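PDB 6LTQ: pyroglutamyl-peptidase I from Fervidobacterium islandicum, which probably removes N-terminal pyroglutamate from peptides, acting as a cysteine peptidase of the pyroglutamyl-peptidase I type. Local coordinates for residues 37-42 and 205-210; 68-73 and 164-169; 181-184 and 190-193; 125-130 and 158-163; 81-86 and 185-190. All coordinates share one frame; numbering follows the deposited sequence.

Contact 1. Residues 37-42 and 205-210; sequences VKRLSK and LQTKAV
T207 and V210, one helical turn apart on helix 203-215, meet R39 and L40 near the end of helix 32-40. T207 comes first, at the closest approach of the two backbones, where its CA lies 7.7 Å from the CA of R39. Its methyl does the touching: CG2 rests 3.7 Å from R39 CD and 3.8 Å from L40 CD2. OG1 lies beside the backbone N (chi1 -59°), which leaves CG2 anti to that N; the methyl is turned to helix 32-40 while the hydroxyl bonds back to the carbonyl of L203 in its own helix. Threonine suits this place because it offers a small apolar surface and satisfies its polar atom at home. The arginine crosses T207 at about a right angle and contributes its aliphatic part, the chain bending about its CG-CD bond (chi3 -75°). L40, by contrast, runs past T207 in the opposite direction. V210 then takes the other branch of the same leucine, its CG1 lying 3.7 Å from L40 CD1. The forked leucine thus spans both positions, and the compact, branched valine fits against it without polar demands. T207 and V210 also touch I36, one turn earlier on helix 32-40, and L40 continues on to L214, so the seam extends beyond these residues. V37 seats helix 32-40 on strand 48-55. Two helices packed side by side over one face of a central mixed sheet are characteristic of the alpha/beta/alpha sandwich of pyroglutamyl peptidases.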
# COMPACT_ATOMS: atom_id res chain seq x y z
N VAL D 37 18.82 0.22 -21.45
CA VAL D 37 19.92 -0.46 -22.12
C VAL D 37 20.20 0.20 -23.47
O VAL D 37 21.35 0.47 -23.81
CB VAL D 37 19.60 -1.96 -22.27
CG1 VAL D 37 20.60 -2.62 -23.24
CG2 VAL D 37 19.65 -2.68 -20.91
N LYS D 38 19.13 0.50 -24.22
CA LYS D 38 19.29 1.21 -25.49
C LYS D 38 19.92 2.57 -25.28
O LYS D 38 20.80 2.99 -26.04
CB LYS D 38 17.93 1.36 -26.20
CG LYS D 38 17.29 0.06 -26.66
CD LYS D 38 15.96 0.34 -27.40
CE LYS D 38 15.05 1.31 -26.62
NZ LYS D 38 13.65 1.39 -27.14
N ARG D 39 19.49 3.29 -24.25
CA ARG D 39 20.06 4.61 -24.00
C ARG D 39 21.54 4.54 -23.67
O ARG D 39 22.33 5.37 -24.14
CB ARG D 39 19.29 5.31 -22.88
CG ARG D 39 19.77 6.72 -22.64
CD ARG D 39 18.70 7.54 -21.95
NE ARG D 39 17.64 7.93 -22.87
CZ ARG D 39 16.67 8.78 -22.55
NH1 ARG D 39 16.65 9.34 -21.35
NH2 ARG D 39 15.73 9.09 -23.44
N LEU D 40 21.95 3.56 -22.88
CA LEU D 40 23.33 3.45 -22.42
C LEU D 40 24.22 2.73 -23.43
O LEU D 40 25.45 2.62 -23.20
CB LEU D 40 23.38 2.77 -21.05
CG LEU D 40 22.85 3.64 -19.90
CD1 LEU D 40 23.02 2.99 -18.52
CD2 LEU D 40 23.44 5.07 -19.89
N SER D 41 23.61 2.21 -24.51
CA SER D 41 24.24 1.66 -25.72
C SER D 41 25.50 2.41 -26.15
O SER D 41 26.49 1.74 -26.46
CB SER D 41 23.22 1.75 -26.89
OG SER D 41 22.33 0.61 -27.01
N LYS D 42 25.54 3.73 -25.88
CA LYS D 42 26.67 4.62 -26.17
C LYS D 42 27.66 4.63 -24.98
O LYS D 42 27.74 5.56 -24.17
CB LYS D 42 26.11 6.00 -26.46
CG LYS D 42 24.68 5.87 -27.11
CD LYS D 42 24.15 7.24 -27.52
CE LYS D 42 22.69 7.25 -28.00
NZ LYS D 42 22.57 7.70 -29.42
N LEU D 205 15.71 9.71 -14.75
CA LEU D 205 16.22 9.39 -13.42
C LEU D 205 16.63 7.92 -13.32
O LEU D 205 17.67 7.60 -12.72
CB LEU D 205 15.18 9.74 -12.35
CG LEU D 205 15.66 9.63 -10.90
CD1 LEU D 205 16.90 10.51 -10.63
CD2 LEU D 205 14.52 9.94 -9.91
N GLN D 206 15.85 7.01 -13.91
CA GLN D 206 16.25 5.60 -13.91
C GLN D 206 17.58 5.40 -14.64
O GLN D 206 18.44 4.63 -14.20
CB GLN D 206 15.18 4.72 -14.57
CG GLN D 206 13.83 4.72 -13.89
CD GLN D 206 13.00 3.56 -14.34
OE1 GLN D 206 13.54 2.49 -14.68
NE2 GLN D 206 11.69 3.74 -14.35
N THR D 207 17.75 6.09 -15.77
CA THR D 207 19.01 5.99 -16.50
C THR D 207 20.16 6.53 -15.67
O THR D 207 21.25 5.94 -15.62
CB THR D 207 18.89 6.71 -17.84
OG1 THR D 207 17.82 6.12 -18.59
CG2 THR D 207 20.18 6.60 -18.64
N LYS D 208 19.94 7.66 -15.00
CA LYS D 208 20.97 8.19 -14.12
C LYS D 208 21.34 7.19 -13.04
O LYS D 208 22.53 7.02 -12.71
CB LYS D 208 20.51 9.52 -13.52
CG LYS D 208 21.48 10.11 -12.51
CD LYS D 208 21.03 11.48 -11.98
CE LYS D 208 22.00 12.03 -10.94
NZ LYS D 208 21.61 13.38 -10.43
N ALA D 209 20.35 6.48 -12.48
CA ALA D 209 20.66 5.52 -11.43
C ALA D 209 21.57 4.41 -11.94
O ALA D 209 22.59 4.09 -11.32
CB ALA D 209 19.37 4.94 -10.85
N VAL D 210 21.23 3.83 -13.09
CA VAL D 210 22.03 2.75 -13.64
C VAL D 210 23.40 3.27 -14.06
O VAL D 210 24.42 2.59 -13.87
CB VAL D 210 21.29 2.07 -14.80
CG1 VAL D 210 22.18 1.02 -15.47
CG2 VAL D 210 19.99 1.40 -14.26

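Contact 2. Residues 68-73 and 164-169; sequences EYYKTN and LHRSNV
Y70 meets R166 where helix 59-72 runs beside helix 158-170, the two side chains sliding past each other in opposite directions. The CB of Y70 sits over one face of the guanidinium, 3.7 Å above its plane and offset toward the rim. Farther out, the ring meets the CD methylene of R166 obliquely, with Y70 CD2 3.7 Å from R166 CD; ring and guanidinium planes are inclined by 31°. A chi1 of -165° and an extended chain from CG to NE carry R166 across the gap between backbones whose nearest CA atoms are 9.7 Å apart. Tyrosine suits its place by offering an apolar flank while its hydroxyl bonds to S163 OG. Next comes K71, which only skirts the contact: its amine leads away, leaving NZ 6.8 Å from R166 NH1, a separation that probably eases the like charges. No hydrogen bond joins the two segments. Arginine has the length to cross and N-H groups at its rim for other partners, NE in a salt bridge with E67 and NH2 bonded to the carbonyl of T172. A flat cation held this way can accept the CB of a tyrosine on its face while its charge is balanced within the same helix pair.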
# COMPACT_ATOMS: atom_id res chain seq x y z
N GLU D 68 23.88 -18.20 -24.55
CA GLU D 68 24.54 -18.05 -25.84
C GLU D 68 25.49 -16.86 -25.81
O GLU D 68 26.61 -16.94 -26.33
CB GLU D 68 23.47 -17.86 -26.93
CG GLU D 68 23.96 -17.54 -28.34
CD GLU D 68 22.81 -17.20 -29.32
OE1 GLU D 68 21.93 -16.36 -28.98
OE2 GLU D 68 22.78 -17.78 -30.43
N TYR D 69 25.10 -15.79 -25.12
CA TYR D 69 26.00 -14.65 -24.99
C TYR D 69 27.15 -14.97 -24.06
O TYR D 69 28.29 -14.59 -24.33
CB TYR D 69 25.27 -13.40 -24.50
CG TYR D 69 26.06 -12.14 -24.82
CD1 TYR D 69 27.11 -11.71 -24.00
CD2 TYR D 69 25.77 -11.40 -25.96
CE1 TYR D 69 27.84 -10.56 -24.32
CE2 TYR D 69 26.49 -10.27 -26.28
CZ TYR D 69 27.52 -9.85 -25.46
OH TYR D 69 28.23 -8.71 -25.80
N TYR D 70 26.86 -15.66 -22.95
CA TYR D 70 27.95 -16.04 -22.06
C TYR D 70 28.95 -16.94 -22.77
O TYR D 70 30.16 -16.84 -22.51
CB TYR D 70 27.43 -16.74 -20.79
CG TYR D 70 26.98 -15.84 -19.65
CD1 TYR D 70 27.71 -14.72 -19.26
CD2 TYR D 70 25.81 -16.13 -18.97
CE1 TYR D 70 27.28 -13.90 -18.21
CE2 TYR D 70 25.37 -15.32 -17.92
CZ TYR D 70 26.10 -14.22 -17.55
OH TYR D 70 25.63 -13.44 -16.51
N LYS D 71 28.48 -17.87 -23.64
CA LYS D 71 29.50 -18.62 -24.37
C LYS D 71 30.27 -17.78 -25.37
O LYS D 71 31.47 -18.01 -25.55
CB LYS D 71 29.05 -19.91 -25.03
CG LYS D 71 30.34 -20.68 -24.76
CD LYS D 71 30.58 -22.11 -24.61
CE LYS D 71 29.88 -23.14 -25.43
NZ LYS D 71 30.80 -24.32 -25.03
N THR D 72 29.69 -16.76 -25.97
CA THR D 72 30.44 -16.14 -27.05
C THR D 72 31.20 -14.87 -26.64
O THR D 72 31.89 -14.27 -27.49
CB THR D 72 29.49 -15.91 -28.25
OG1 THR D 72 28.38 -15.11 -27.84
CG2 THR D 72 28.97 -17.30 -28.69
N ASN D 73 31.13 -14.46 -25.38
CA ASN D 73 31.86 -13.31 -24.86
C ASN D 73 32.29 -13.58 -23.42
O ASN D 73 31.68 -14.39 -22.72
CB ASN D 73 31.02 -12.03 -24.92
CG ASN D 73 30.28 -11.86 -26.25
OD1 ASN D 73 29.24 -12.50 -26.49
ND2 ASN D 73 30.80 -11.00 -27.12
N LEU D 164 23.89 -16.20 -11.12
CA LEU D 164 24.60 -16.46 -9.87
C LEU D 164 25.01 -17.93 -9.76
O LEU D 164 26.07 -18.23 -9.21
CB LEU D 164 23.75 -16.02 -8.67
CG LEU D 164 23.67 -14.49 -8.42
CD1 LEU D 164 22.60 -14.15 -7.33
CD2 LEU D 164 24.98 -13.92 -7.99
N HIS D 165 24.18 -18.85 -10.28
CA HIS D 165 24.56 -20.26 -10.28
C HIS D 165 25.72 -20.53 -11.23
O HIS D 165 26.69 -21.20 -10.85
CB HIS D 165 23.37 -21.13 -10.66
CG HIS D 165 23.70 -22.59 -10.69
ND1 HIS D 165 24.22 -23.26 -9.60
CD2 HIS D 165 23.58 -23.51 -11.67
CE1 HIS D 165 24.41 -24.53 -9.91
NE2 HIS D 165 24.03 -24.71 -11.17
N ARG D 166 25.63 -20.03 -12.47
CA ARG D 166 26.74 -20.17 -13.41
C ARG D 166 28.01 -19.57 -12.83
O ARG D 166 29.11 -20.12 -13.01
CB ARG D 166 26.39 -19.50 -14.74
CG ARG D 166 27.33 -19.90 -15.89
CD ARG D 166 27.11 -19.00 -17.10
NE ARG D 166 27.56 -19.61 -18.36
CZ ARG D 166 28.83 -19.63 -18.76
NH1 ARG D 166 29.14 -20.20 -19.93
NH2 ARG D 166 29.79 -19.10 -18.00
N SER D 167 27.88 -18.45 -12.11
CA SER D 167 29.02 -17.84 -11.45
C SER D 167 29.60 -18.77 -10.38
O SER D 167 30.83 -18.86 -10.24
CB SER D 167 28.61 -16.52 -10.79
OG SER D 167 29.68 -15.99 -10.02
N ASN D 168 28.74 -19.47 -9.64
CA ASN D 168 29.27 -20.31 -8.57
C ASN D 168 30.02 -21.51 -9.14
O ASN D 168 31.06 -21.92 -8.60
CB ASN D 168 28.14 -20.77 -7.64
CG ASN D 168 28.65 -21.66 -6.49
OD1 ASN D 168 28.18 -22.77 -6.31
ND2 ASN D 168 29.60 -21.15 -5.71
N VAL D 169 29.50 -22.11 -10.21
CA VAL D 169 30.10 -23.35 -10.70
C VAL D 169 31.22 -23.09 -11.71
O VAL D 169 32.18 -23.87 -11.76
CB VAL D 169 29.01 -24.26 -11.28
CG1 VAL D 169 28.03 -24.61 -10.19
CG2 VAL D 169 28.30 -23.59 -12.43

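Contact 3. Residues 181-184 and 190-193; sequences LPFL and TKEG
The F183 ring has the ammonium of K191 over one face, NZ standing 5.0 Å from the ring centroid and 24° off the normal, a cation-pi contact. On the opposite face lies the backbone of G85; glycine lets the main chain come close. The amide nitrogen of Q83 approaches obliquely, on the G85 side of the ring. The lysine meets the phenylalanine at about a right angle, and its CE makes the nearest approach across the contact, 4.2 Å from F183 CZ. Two bends fold the chain, at chi2 (-75°) and chi4 (-77°), and the second turns the ammonium over the ring instead of letting it run straight on. There NZ also makes a salt bridge with E28 OE2 and a hydrogen bond with the carbonyl oxygen of Q187, so the aromatic face is one of three partners. Lysine suits the place because its long, flexible chain can deliver a charge to all of them, and phenylalanine because it gives an electron-rich face without a polar group to satisfy. F183 ends up buried, also touching L198. F183, just before helix 185-189, whose N-cap is L184, and K191, just after it, meet each other. Their contact joins the two ends of this short helix, within the long connection from strand 175-181 to helix 203-215 of the alpha/beta fold.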
# COMPACT_ATOMS: atom_id res chain seq x y z
N LEU D 181 13.16 -2.07 -11.61
CA LEU D 181 12.90 -0.69 -11.99
C LEU D 181 11.41 -0.37 -11.92
O LEU D 181 10.56 -1.21 -12.29
CB LEU D 181 13.39 -0.41 -13.43
CG LEU D 181 14.85 -0.72 -13.69
CD1 LEU D 181 15.08 -0.79 -15.22
CD2 LEU D 181 15.74 0.33 -13.03
N PRO D 182 11.07 0.84 -11.49
CA PRO D 182 9.67 1.28 -11.53
C PRO D 182 9.13 1.32 -12.95
O PRO D 182 9.89 1.38 -13.92
CB PRO D 182 9.72 2.71 -10.93
CG PRO D 182 10.98 2.74 -10.08
CD PRO D 182 11.96 1.83 -10.83
N PHE D 183 7.81 1.31 -13.06
CA PHE D 183 7.16 1.75 -14.30
C PHE D 183 7.68 3.12 -14.72
O PHE D 183 7.99 3.97 -13.88
CB PHE D 183 5.66 1.86 -14.10
CG PHE D 183 4.90 0.59 -14.30
CD1 PHE D 183 5.21 -0.27 -15.35
CD2 PHE D 183 3.84 0.29 -13.48
CE1 PHE D 183 4.46 -1.42 -15.55
CE2 PHE D 183 3.09 -0.87 -13.68
CZ PHE D 183 3.41 -1.71 -14.72
N LEU D 184 7.78 3.33 -16.03
CA LEU D 184 7.90 4.68 -16.55
C LEU D 184 6.57 5.42 -16.37
O LEU D 184 5.51 4.80 -16.38
CB LEU D 184 8.29 4.68 -18.03
CG LEU D 184 9.64 4.06 -18.38
CD1 LEU D 184 9.79 3.94 -19.91
CD2 LEU D 184 10.82 4.84 -17.80
N THR D 190 -1.47 5.27 -18.81
CA THR D 190 -2.47 4.50 -19.56
C THR D 190 -3.35 3.59 -18.70
O THR D 190 -4.23 2.92 -19.24
CB THR D 190 -1.77 3.66 -20.64
OG1 THR D 190 -0.94 2.68 -20.01
CG2 THR D 190 -0.92 4.55 -21.52
N LYS D 191 -3.13 3.55 -17.39
CA LYS D 191 -3.79 2.57 -16.52
C LYS D 191 -5.19 3.02 -16.11
O LYS D 191 -5.47 4.21 -15.98
CB LYS D 191 -2.93 2.31 -15.28
CG LYS D 191 -1.56 1.74 -15.59
CD LYS D 191 -1.59 0.28 -15.98
CE LYS D 191 -0.20 -0.33 -16.30
NZ LYS D 191 0.32 0.07 -17.63
N GLU D 192 -6.03 2.03 -15.83
CA GLU D 192 -7.47 2.06 -15.62
C GLU D 192 -7.73 2.11 -14.14
O GLU D 192 -6.94 1.55 -13.40
CB GLU D 192 -7.89 0.68 -16.07
CG GLU D 192 -6.65 -0.11 -15.72
CD GLU D 192 -6.54 -1.49 -16.15
OE1 GLU D 192 -5.40 -1.98 -16.48
OE2 GLU D 192 -7.58 -2.25 -16.14
N GLY D 193 -8.78 2.77 -13.70
CA GLY D 193 -9.14 2.51 -12.31
C GLY D 193 -8.02 2.82 -11.34
O GLY D 193 -7.13 3.61 -11.60

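Contact 4. Residues 125-130 and 158-163; sequences YMTRVK and EVYYYS
T127, which touches Y160 across this contact, has its OG1 gripped twice. The backbone N of V129 donates to it at 3.0 Å with an N-H...O angle of 157°, making an ST turn, and a further hydrogen bond joins it to the carbonyl of A176 on strand 175-181. A chi1 of -176° swings the hydroxyl away from the T127 backbone N to where it can meet both, and the ST turn marks where the chain leaves strand 124-126. Y160 OH comes up to the CB of T127, at 3.2 Å. That phenol reaches past the threonine to hydrogen-bond the carbonyl of E93, so its polar end is satisfied although buried. The second meeting is between rings. Y125 presents the CD2-CE2 edge, with Y161 CE2 near its plane and 3.5 Å from Y125 CD2. Centroids 5.2 Å apart and planes at 57° give an oblique pair. Both hydroxyls have partners beyond the pair, Y161 OH the carbonyl of P122 and Y125 OH the ND1 of H165 on the next turn of helix 158-170. Cutting Y161 back to alanine is likely to open a gap beside the edge of Y125 and leave the P122 carbonyl without its phenol partner. Close by, the backbone N of M126 bonds to D123 of the third subunit. Tyrosine recurs here because its ring fills the space between helix and sheet while its hydroxyl pays for a backbone carbonyl or a histidine nitrogen; the segments join through apolar contact, and polarity is settled around it.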
# COMPACT_ATOMS: atom_id res chain seq x y z
N TYR D 125 20.59 -18.22 -4.22
CA TYR D 125 21.86 -17.53 -4.12
C TYR D 125 21.63 -16.10 -3.66
O TYR D 125 20.63 -15.47 -4.03
CB TYR D 125 22.62 -17.48 -5.46
CG TYR D 125 23.20 -18.81 -5.92
CD1 TYR D 125 24.46 -19.20 -5.52
CD2 TYR D 125 22.47 -19.66 -6.74
CE1 TYR D 125 25.00 -20.41 -5.93
CE2 TYR D 125 22.99 -20.88 -7.16
CZ TYR D 125 24.26 -21.24 -6.74
OH TYR D 125 24.80 -22.44 -7.16
N MET D 126 22.56 -15.57 -2.88
CA MET D 126 22.60 -14.14 -2.68
C MET D 126 23.72 -13.56 -3.52
O MET D 126 24.74 -14.22 -3.72
CB MET D 126 22.82 -13.79 -1.20
CG MET D 126 21.55 -13.88 -0.36
SD MET D 126 21.78 -13.39 1.36
CE MET D 126 22.55 -14.88 2.03
N THR D 127 23.53 -12.32 -4.00
CA THR D 127 24.63 -11.63 -4.68
C THR D 127 25.80 -11.43 -3.73
O THR D 127 25.64 -11.31 -2.52
CB THR D 127 24.20 -10.26 -5.23
OG1 THR D 127 25.29 -9.68 -5.97
CG2 THR D 127 23.84 -9.30 -4.09
N ARG D 128 27.00 -11.43 -4.31
CA ARG D 128 28.19 -11.08 -3.55
C ARG D 128 28.59 -9.63 -3.75
O ARG D 128 29.53 -9.17 -3.11
CB ARG D 128 29.35 -12.01 -3.93
CG ARG D 128 28.97 -13.48 -3.88
CD ARG D 128 30.19 -14.38 -4.14
NE ARG D 128 30.75 -14.20 -5.48
CZ ARG D 128 31.95 -13.66 -5.72
NH1 ARG D 128 32.72 -13.24 -4.71
NH2 ARG D 128 32.38 -13.54 -6.96
N VAL D 129 27.87 -8.90 -4.61
CA VAL D 129 28.08 -7.46 -4.74
C VAL D 129 27.70 -6.78 -3.43
O VAL D 129 26.79 -7.23 -2.71
CB VAL D 129 27.24 -6.91 -5.92
CG1 VAL D 129 27.35 -5.40 -6.05
CG2 VAL D 129 27.61 -7.61 -7.23
N LYS D 130 28.41 -5.71 -3.10
CA LYS D 130 28.16 -4.96 -1.87
C LYS D 130 26.88 -4.15 -2.04
O LYS D 130 26.88 -2.95 -2.32
CB LYS D 130 29.34 -4.06 -1.53
CG LYS D 130 30.65 -4.83 -1.34
CD LYS D 130 31.80 -3.86 -1.16
CE LYS D 130 31.86 -3.33 0.26
NZ LYS D 130 32.82 -4.11 1.11
N GLU D 158 14.61 -15.78 -12.72
CA GLU D 158 15.21 -16.93 -13.39
C GLU D 158 16.58 -16.58 -13.93
O GLU D 158 17.57 -17.28 -13.67
CB GLU D 158 14.30 -17.44 -14.52
CG GLU D 158 15.01 -18.49 -15.40
CD GLU D 158 14.23 -18.88 -16.66
OE1 GLU D 158 13.28 -18.18 -17.02
OE2 GLU D 158 14.56 -19.92 -17.27
N VAL D 159 16.66 -15.47 -14.66
CA VAL D 159 17.93 -15.00 -15.20
C VAL D 159 18.90 -14.69 -14.08
O VAL D 159 20.10 -15.01 -14.16
CB VAL D 159 17.67 -13.77 -16.10
CG1 VAL D 159 18.91 -12.93 -16.24
CG2 VAL D 159 17.12 -14.21 -17.45
N TYR D 160 18.41 -14.07 -13.00
CA TYR D 160 19.27 -13.77 -11.87
C TYR D 160 19.86 -15.05 -11.28
O TYR D 160 21.06 -15.13 -11.03
CB TYR D 160 18.49 -13.00 -10.79
CG TYR D 160 19.31 -12.25 -9.78
CD1 TYR D 160 20.66 -12.00 -9.99
CD2 TYR D 160 18.72 -11.74 -8.61
CE1 TYR D 160 21.42 -11.29 -9.06
CE2 TYR D 160 19.46 -11.03 -7.68
CZ TYR D 160 20.80 -10.80 -7.90
OH TYR D 160 21.51 -10.08 -6.98
N TYR D 161 19.01 -16.04 -11.03
CA TYR D 161 19.51 -17.30 -10.46
C TYR D 161 20.47 -17.97 -11.42
O TYR D 161 21.54 -18.46 -11.02
CB TYR D 161 18.35 -18.23 -10.12
CG TYR D 161 18.80 -19.53 -9.48
CD1 TYR D 161 19.13 -20.64 -10.27
CD2 TYR D 161 18.90 -19.65 -8.10
CE1 TYR D 161 19.56 -21.82 -9.70
CE2 TYR D 161 19.31 -20.85 -7.52
CZ TYR D 161 19.64 -21.93 -8.32
OH TYR D 161 20.07 -23.13 -7.73
N TYR D 162 20.13 -17.97 -12.71
CA TYR D 162 21.01 -18.58 -13.71
C TYR D 162 22.42 -17.98 -13.64
O TYR D 162 23.41 -18.71 -13.59
CB TYR D 162 20.42 -18.42 -15.11
CG TYR D 162 21.20 -19.20 -16.15
CD1 TYR D 162 22.31 -18.65 -16.78
CD2 TYR D 162 20.84 -20.51 -16.47
CE1 TYR D 162 23.04 -19.38 -17.71
CE2 TYR D 162 21.56 -21.24 -17.39
CZ TYR D 162 22.65 -20.68 -18.01
OH TYR D 162 23.35 -21.42 -18.92
N SER D 163 22.52 -16.64 -13.59
CA SER D 163 23.83 -16.01 -13.57
C SER D 163 24.58 -16.27 -12.27
O SER D 163 25.79 -16.52 -12.29
CB SER D 163 23.72 -14.49 -13.81
OG SER D 163 23.34 -14.21 -15.16

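Contact 5. Residues 81-86 and 185-190; sequences LGQAGG and PEQVAT
Q83 closes strand 77-83 in an extended conformation and Q187 lies on the short helix 185-189; the CB of each is directed at the other segment, and their amides meet between the two elements. Q187 NE2 donates to Q83 OE1 at 2.9 Å with an N-H...O angle of 162°. The acceptor lies close to the amide plane of Q187, as a planar NH2 group requires, whereas seen from Q83 the donor stands 44° out of the carbonyl plane. The amides are thus steeply inclined to each other, and the side chains meet at a slant. Reach comes from the chains: Q83 turns its CG away from the backbone N (chi1 174°), and both glutamines stay extended beyond CG. Q187 uses both ends of its amide. NE2 also bonds to E28 OE1, while OE1 accepts the backbone N of L184 at the start of its own helix; this pattern fixes which end is nitrogen and holds the group against turning. Glutamine suits the position because it is donor and acceptor at once and carries no charge. A glutamate in its place would probably leave Q83 OE1 without its donor and bring a second negative charge against E28. P32 packs against both glutamines, and other residues of helix 185-189 touch the second subunit, V188 resting on P144 of that subunit. A lone, nearly straight bond between buried neutral amides therefore links the end of a central strand to a helix at the subunit interface, its direction set by the surrounding acceptors and donor.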
# COMPACT_ATOMS: atom_id res chain seq x y z
N LEU D 81 18.85 -5.78 -15.59
CA LEU D 81 17.76 -4.84 -15.35
C LEU D 81 16.42 -5.47 -15.68
O LEU D 81 16.31 -6.24 -16.64
CB LEU D 81 17.92 -3.55 -16.17
CG LEU D 81 19.25 -2.81 -16.09
CD1 LEU D 81 19.18 -1.53 -16.95
CD2 LEU D 81 19.66 -2.51 -14.64
N GLY D 82 15.40 -5.13 -14.90
CA GLY D 82 14.07 -5.62 -15.19
C GLY D 82 13.02 -4.66 -14.67
O GLY D 82 13.30 -3.80 -13.82
N GLN D 83 11.81 -4.82 -15.20
CA GLN D 83 10.67 -4.00 -14.80
C GLN D 83 10.02 -4.60 -13.55
O GLN D 83 9.76 -5.80 -13.50
CB GLN D 83 9.67 -3.92 -15.95
CG GLN D 83 8.37 -3.24 -15.62
CD GLN D 83 7.34 -3.43 -16.71
OE1 GLN D 83 7.43 -2.81 -17.78
NE2 GLN D 83 6.36 -4.29 -16.46
N ALA D 84 9.77 -3.76 -12.55
CA ALA D 84 9.02 -4.17 -11.36
C ALA D 84 7.85 -3.20 -11.21
O ALA D 84 7.92 -2.28 -10.40
CB ALA D 84 9.90 -4.19 -10.08
N GLY D 85 6.81 -3.40 -12.02
CA GLY D 85 5.65 -2.53 -12.00
C GLY D 85 5.03 -2.45 -10.62
O GLY D 85 4.72 -3.49 -10.01
N GLY D 86 4.84 -1.24 -10.12
CA GLY D 86 4.36 -1.04 -8.77
C GLY D 86 5.44 -0.64 -7.78
O GLY D 86 5.11 -0.14 -6.69
N PRO D 185 6.61 6.74 -16.23
CA PRO D 185 5.34 7.49 -16.11
C PRO D 185 4.37 7.21 -17.25
O PRO D 185 3.16 7.07 -17.02
CB PRO D 185 5.80 8.95 -16.07
CG PRO D 185 7.21 8.88 -15.55
CD PRO D 185 7.79 7.61 -16.12
N GLU D 186 4.88 7.04 -18.48
CA GLU D 186 3.96 6.76 -19.59
C GLU D 186 3.22 5.44 -19.42
O GLU D 186 2.09 5.29 -19.92
CB GLU D 186 4.72 6.78 -20.91
CG GLU D 186 5.76 5.69 -21.00
CD GLU D 186 6.78 5.98 -22.07
OE1 GLU D 186 6.63 5.43 -23.19
OE2 GLU D 186 7.72 6.76 -21.80
N GLN D 187 3.81 4.47 -18.71
CA GLN D 187 3.14 3.20 -18.48
C GLN D 187 2.03 3.32 -17.44
O GLN D 187 1.07 2.54 -17.46
CB GLN D 187 4.13 2.12 -18.01
CG GLN D 187 5.22 1.81 -19.04
CD GLN D 187 6.24 0.80 -18.54
OE1 GLN D 187 7.18 1.16 -17.83
NE2 GLN D 187 6.05 -0.48 -18.91
N VAL D 188 2.16 4.26 -16.49
CA VAL D 188 1.09 4.44 -15.52
C VAL D 188 0.00 5.33 -16.11
O VAL D 188 -1.18 5.16 -15.80
CB VAL D 188 1.63 5.01 -14.20
CG1 VAL D 188 0.49 5.39 -13.22
CG2 VAL D 188 2.59 4.00 -13.54
N ALA D 189 0.39 6.26 -16.98
CA ALA D 189 -0.59 7.19 -17.54
C ALA D 189 -1.71 6.49 -18.32
O ALA D 189 -2.80 7.06 -18.45
CB ALA D 189 0.13 8.22 -18.40
N THR D 190 -1.47 5.27 -18.81
CA THR D 190 -2.47 4.50 -19.56
C THR D 190 -3.35 3.59 -18.70
O THR D 190 -4.23 2.92 -19.24
CB THR D 190 -1.77 3.66 -20.64
OG1 THR D 190 -0.94 2.68 -20.01
CG2 THR D 190 -0.92 4.55 -21.52

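Contacts 1 and 4 are buried and lie on opposite sides of the chain's centre; contact 1 is almost wholly apolar between two helices, contact 4 mixes aromatic packing with satisfied hydroxyls. Contact 2 shares helix 158-170 with contact 4 but is only partly buried, and there a guanidinium takes part; hydroxyl bonds tie the two together. Contacts 3 and 5, centres about 4 Å apart, share T190 and the helix 185-189 region. Contact 5 is buried and uses neutral amides, whereas contact 3, partly buried and farthest from the chain's centre, sets a cation over a ring. Q206 NE2, bonded to P182 O, connects contact 1 to contact 3.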